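Local coordinates for virulence protein vsdE (Salmonella enterica, PDB 5LQ6) that acts as a cysteine hydrolase effector that suppresses host immune responses and contributes to bacterial virulence, at residues L137-Y140 with R144-S147; I172-Y175 with P179-Q182. The protein carries 4 engineered substitutions. All coordinates share one frame; numbering follows the deposited sequence.

Contact 1. Residues L137-Y140 with R144-S147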
# COMPACT_ATOMS: atom_id res chain seq x y z
N LEU A 137 -0.92 10.77 11.14
CA LEU A 137 -1.34 10.92 12.57
C LEU A 137 -2.46 11.90 12.73
O LEU A 137 -3.34 11.70 13.57
CB LEU A 137 -0.17 11.24 13.44
CG LEU A 137 0.84 10.13 13.64
CD1 LEU A 137 2.14 10.67 14.27
CD2 LEU A 137 0.24 8.93 14.38
N ASN A 138 -2.47 12.94 11.92
CA ASN A 138 -3.59 13.89 11.98
C ASN A 138 -4.89 13.30 11.50
O ASN A 138 -5.97 13.49 12.13
CB ASN A 138 -3.25 15.15 11.22
CG ASN A 138 -4.28 16.27 11.45
OD1 ASN A 138 -4.51 16.69 12.58
ND2 ASN A 138 -4.93 16.69 10.39
N ARG A 139 -4.87 12.60 10.38
CA ARG A 139 -6.04 11.93 9.91
C ARG A 139 -6.57 10.91 10.95
O ARG A 139 -7.81 10.78 11.16
CB ARG A 139 -5.84 11.24 8.56
CG ARG A 139 -5.62 12.17 7.40
CD ARG A 139 -5.59 11.38 6.11
NE ARG A 139 -4.97 12.10 5.00
CZ ARG A 139 -5.09 11.75 3.72
NH1 ARG A 139 -5.84 10.71 3.34
NH2 ARG A 139 -4.47 12.46 2.80
N TYR A 140 -5.67 10.22 11.63
CA TYR A 140 -6.10 9.29 12.64
C TYR A 140 -6.71 10.04 13.84
O TYR A 140 -7.71 9.58 14.38
CB TYR A 140 -4.92 8.43 13.13
CG TYR A 140 -5.28 7.37 14.13
CD1 TYR A 140 -5.83 6.17 13.75
CD2 TYR A 140 -5.11 7.63 15.49
CE1 TYR A 140 -6.20 5.23 14.69
CE2 TYR A 140 -5.44 6.68 16.39
CZ TYR A 140 -6.01 5.52 16.01
OH TYR A 140 -6.33 4.55 16.94
N ARG A 144 -9.86 8.68 12.82
CA ARG A 144 -9.50 7.32 13.13
C ARG A 144 -9.25 6.47 11.88
O ARG A 144 -9.36 5.27 11.94
CB ARG A 144 -10.46 6.65 14.09
CG ARG A 144 -10.44 7.23 15.49
CD ARG A 144 -9.14 7.00 16.27
NE ARG A 144 -9.28 7.43 17.67
CZ ARG A 144 -9.10 8.66 18.09
NH1 ARG A 144 -8.78 9.64 17.26
NH2 ARG A 144 -9.30 8.94 19.35
N GLU A 145 -8.87 7.16 10.82
CA GLU A 145 -8.38 6.52 9.59
C GLU A 145 -6.95 5.99 9.89
O GLU A 145 -6.12 6.76 10.32
CB GLU A 145 -8.39 7.49 8.44
CG GLU A 145 -9.77 7.96 8.01
CD GLU A 145 -9.78 9.22 7.14
OE1 GLU A 145 -8.72 9.76 6.71
OE2 GLU A 145 -10.92 9.70 6.88
N SER A 146 -6.73 4.70 9.64
CA SER A 146 -5.55 4.02 10.16
C SER A 146 -4.72 3.27 9.15
O SER A 146 -3.70 2.71 9.53
CB SER A 146 -5.88 3.06 11.28
OG SER A 146 -6.80 2.09 10.79
N SER A 147 -5.13 3.20 7.89
CA SER A 147 -4.41 2.45 6.89
C SER A 147 -4.31 3.18 5.56
O SER A 147 -5.33 3.70 5.05
CB SER A 147 -5.10 1.11 6.69
OG SER A 147 -4.45 0.35 5.67
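Arg144 sets its CD over one face of the Tyr140 ring. Arg144 CD stands 3.7 Å from the centroid of the Tyr140 ring, 21° off the ring normal and displaced toward the phenol end, in a CH-pi contact. The guanidinium is turned only 18° from the ring plane. A bend at chi2 (-67°) folds the chain back toward the helix, so that Arg144 NH1 donates to Tyr140 O at 3.1 Å, with the oxygen near the guanidinium plane. Arg144 N gives that same Tyr140 O a second bond of 2.8 Å, from the opposite face of the carbonyl plane. One arginine thus grips the carbonyl with both main chain and side chain. The ring edge meets Glu145 O, 3.5 Å from Tyr140 CD1, and the CB of Ser146; Glu145 O is buried here without a polar partner. Further back, the alkyl chain of Arg139 passes Glu145 OE1, 3.6 Å from Arg139 CD. Their charged ends stay beyond salt-bridge range, and Arg139 NE pairs with Glu135 instead. Arg144, with positive phi, is the first residue to leave helical geometry: this is the C-terminal end of helix 129-143, where the chain turns into strand 147-157.

Contact 2. Residues I172-Y175 with P179-Q182; sequences ISEY and PYVQ. Engineered in segment 172-175: Ser173 (natural residue Cys).
The Tyr180 ring carries Ile172 on one face and meets the Glu174 carboxylate at its edge; Gln182 OE1 also lies at the edge, in the ring plane. Ile172 CB sits 4.0 Å from the Tyr180 ring centroid, 22° off the normal and offset toward the rim, close enough for a CH-pi contact. The carboxylate stands nearly upright to the ring, the planes 82° apart. Tyr180 OH donates to Glu174 OE2 at 2.7 Å, reaching it from above the carboxylate plane, while Glu174 OE1 forms a salt bridge with Lys177 in the intervening turn. Tyr180 CG lies between its own N and carbonyl carbon (chi1 64°), which swings the ring across Ile172 and brings the hydroxyl to the glutamate. Ile172 CD1 is packed 3.5 Å from Gln182 CB, the two side chains running side by side in the same direction.

The main chains of Ile172 and Tyr180 form an antiparallel hydrogen-bonded pair. Ile172 N reaches Tyr180 O at 2.8 Å in a nearly straight bond, and Tyr180 N returns one of 3.0 Å to Ile172 O. The latter oxygen also receives a CA-H...O contact from Pro179 CA. Engineered Ser173 rests its OG, hydrogen-bonded to Tyr140 OH, 3.6 Å from Pro179 CG. The pair joins the end of strand 163-172 to the start of strand 180-184, an outermost strand of the four-stranded antiparallel sheet. Helix 55-65 packs on the Ile172 and Tyr180 side, where Arg55 also bonds to Gln182 OE1; Val181 faces the other way, onto helix 129-143.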
# COMPACT_ATOMS: atom_id res chain seq x y z
N ILE A 172 -0.75 2.06 14.53
CA ILE A 172 -0.81 1.00 15.54
C ILE A 172 -1.10 1.65 16.88
O ILE A 172 -0.40 2.57 17.28
CB ILE A 172 0.49 0.19 15.63
CG1 ILE A 172 0.83 -0.42 14.26
CG2 ILE A 172 0.37 -0.89 16.73
CD1 ILE A 172 2.08 -1.29 14.26
N SER A 173 -2.12 1.11 17.56
CA SER A 173 -2.50 1.56 18.90
C SER A 173 -2.32 0.44 19.90
O SER A 173 -3.13 -0.50 19.94
CB SER A 173 -3.95 2.06 18.86
OG SER A 173 -4.03 3.21 18.07
N GLU A 174 -1.24 0.51 20.67
CA GLU A 174 -0.87 -0.46 21.70
C GLU A 174 -1.36 0.07 23.04
O GLU A 174 -1.50 1.25 23.24
CB GLU A 174 0.66 -0.68 21.73
CG GLU A 174 1.17 -1.47 20.51
CD GLU A 174 2.70 -1.49 20.33
OE1 GLU A 174 3.45 -0.97 21.19
OE2 GLU A 174 3.20 -2.09 19.30
N TYR A 175 -1.60 -0.86 23.95
CA TYR A 175 -2.18 -0.46 25.24
C TYR A 175 -1.37 0.60 25.95
O TYR A 175 -0.16 0.45 26.17
CB TYR A 175 -2.31 -1.70 26.14
CG TYR A 175 -3.02 -1.36 27.45
CD1 TYR A 175 -4.39 -1.22 27.48
CD2 TYR A 175 -2.30 -1.10 28.62
CE1 TYR A 175 -5.04 -0.81 28.65
CE2 TYR A 175 -2.94 -0.71 29.79
CZ TYR A 175 -4.32 -0.60 29.80
OH TYR A 175 -5.01 -0.18 30.93
N PRO A 179 -0.68 6.34 19.74
CA PRO A 179 -0.69 5.71 18.40
C PRO A 179 0.56 6.12 17.63
O PRO A 179 1.04 7.27 17.76
CB PRO A 179 -1.94 6.28 17.76
CG PRO A 179 -2.89 6.51 18.94
CD PRO A 179 -1.98 6.97 20.05
N TYR A 180 1.10 5.19 16.85
CA TYR A 180 2.26 5.48 16.05
C TYR A 180 2.07 4.94 14.66
O TYR A 180 1.31 4.00 14.43
CB TYR A 180 3.56 4.94 16.68
CG TYR A 180 3.65 3.46 16.79
CD1 TYR A 180 4.17 2.68 15.76
CD2 TYR A 180 3.27 2.78 17.93
CE1 TYR A 180 4.26 1.33 15.83
CE2 TYR A 180 3.35 1.41 18.02
CZ TYR A 180 3.89 0.66 17.00
OH TYR A 180 4.02 -0.70 17.10
N VAL A 181 2.79 5.56 13.70
CA VAL A 181 2.75 5.07 12.32
C VAL A 181 3.80 3.98 12.11
O VAL A 181 4.96 4.18 12.40
CB VAL A 181 3.04 6.21 11.33
CG1 VAL A 181 3.03 5.74 9.89
CG2 VAL A 181 2.02 7.30 11.51
N GLN A 182 3.32 2.81 11.67
CA GLN A 182 4.19 1.78 11.19
C GLN A 182 4.22 1.77 9.67
O GLN A 182 3.23 1.41 9.04
CB GLN A 182 3.78 0.43 11.73
CG GLN A 182 4.67 -0.72 11.30
CD GLN A 182 6.05 -0.60 11.87
OE1 GLN A 182 6.22 -0.63 13.12
NE2 GLN A 182 7.05 -0.34 11.02

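Contacts 1 and 2 follow one another along the chain, their centres 11 Å apart, and touch directly. Tyr140 OH lies 2.9 Å from the OG of engineered Ser173, a probable hydrogen bond, and Tyr140 CE2 packs 3.6 Å from Pro179 CG. One helical turn earlier, Leu137 CG meets Val181 CG2 at 3.7 Å. The helix end of contact 1 is thereby laid against the strand connection of contact 2. Strand 163-172, which leads into contact 2, carries His165, and strand 180-184 runs on toward Asp185; with Cys76 these residues probably form the catalytic triad, consistent with the papain-like clan CA. A bound sodium ion lies about 10 Å from the Gln182 side chain.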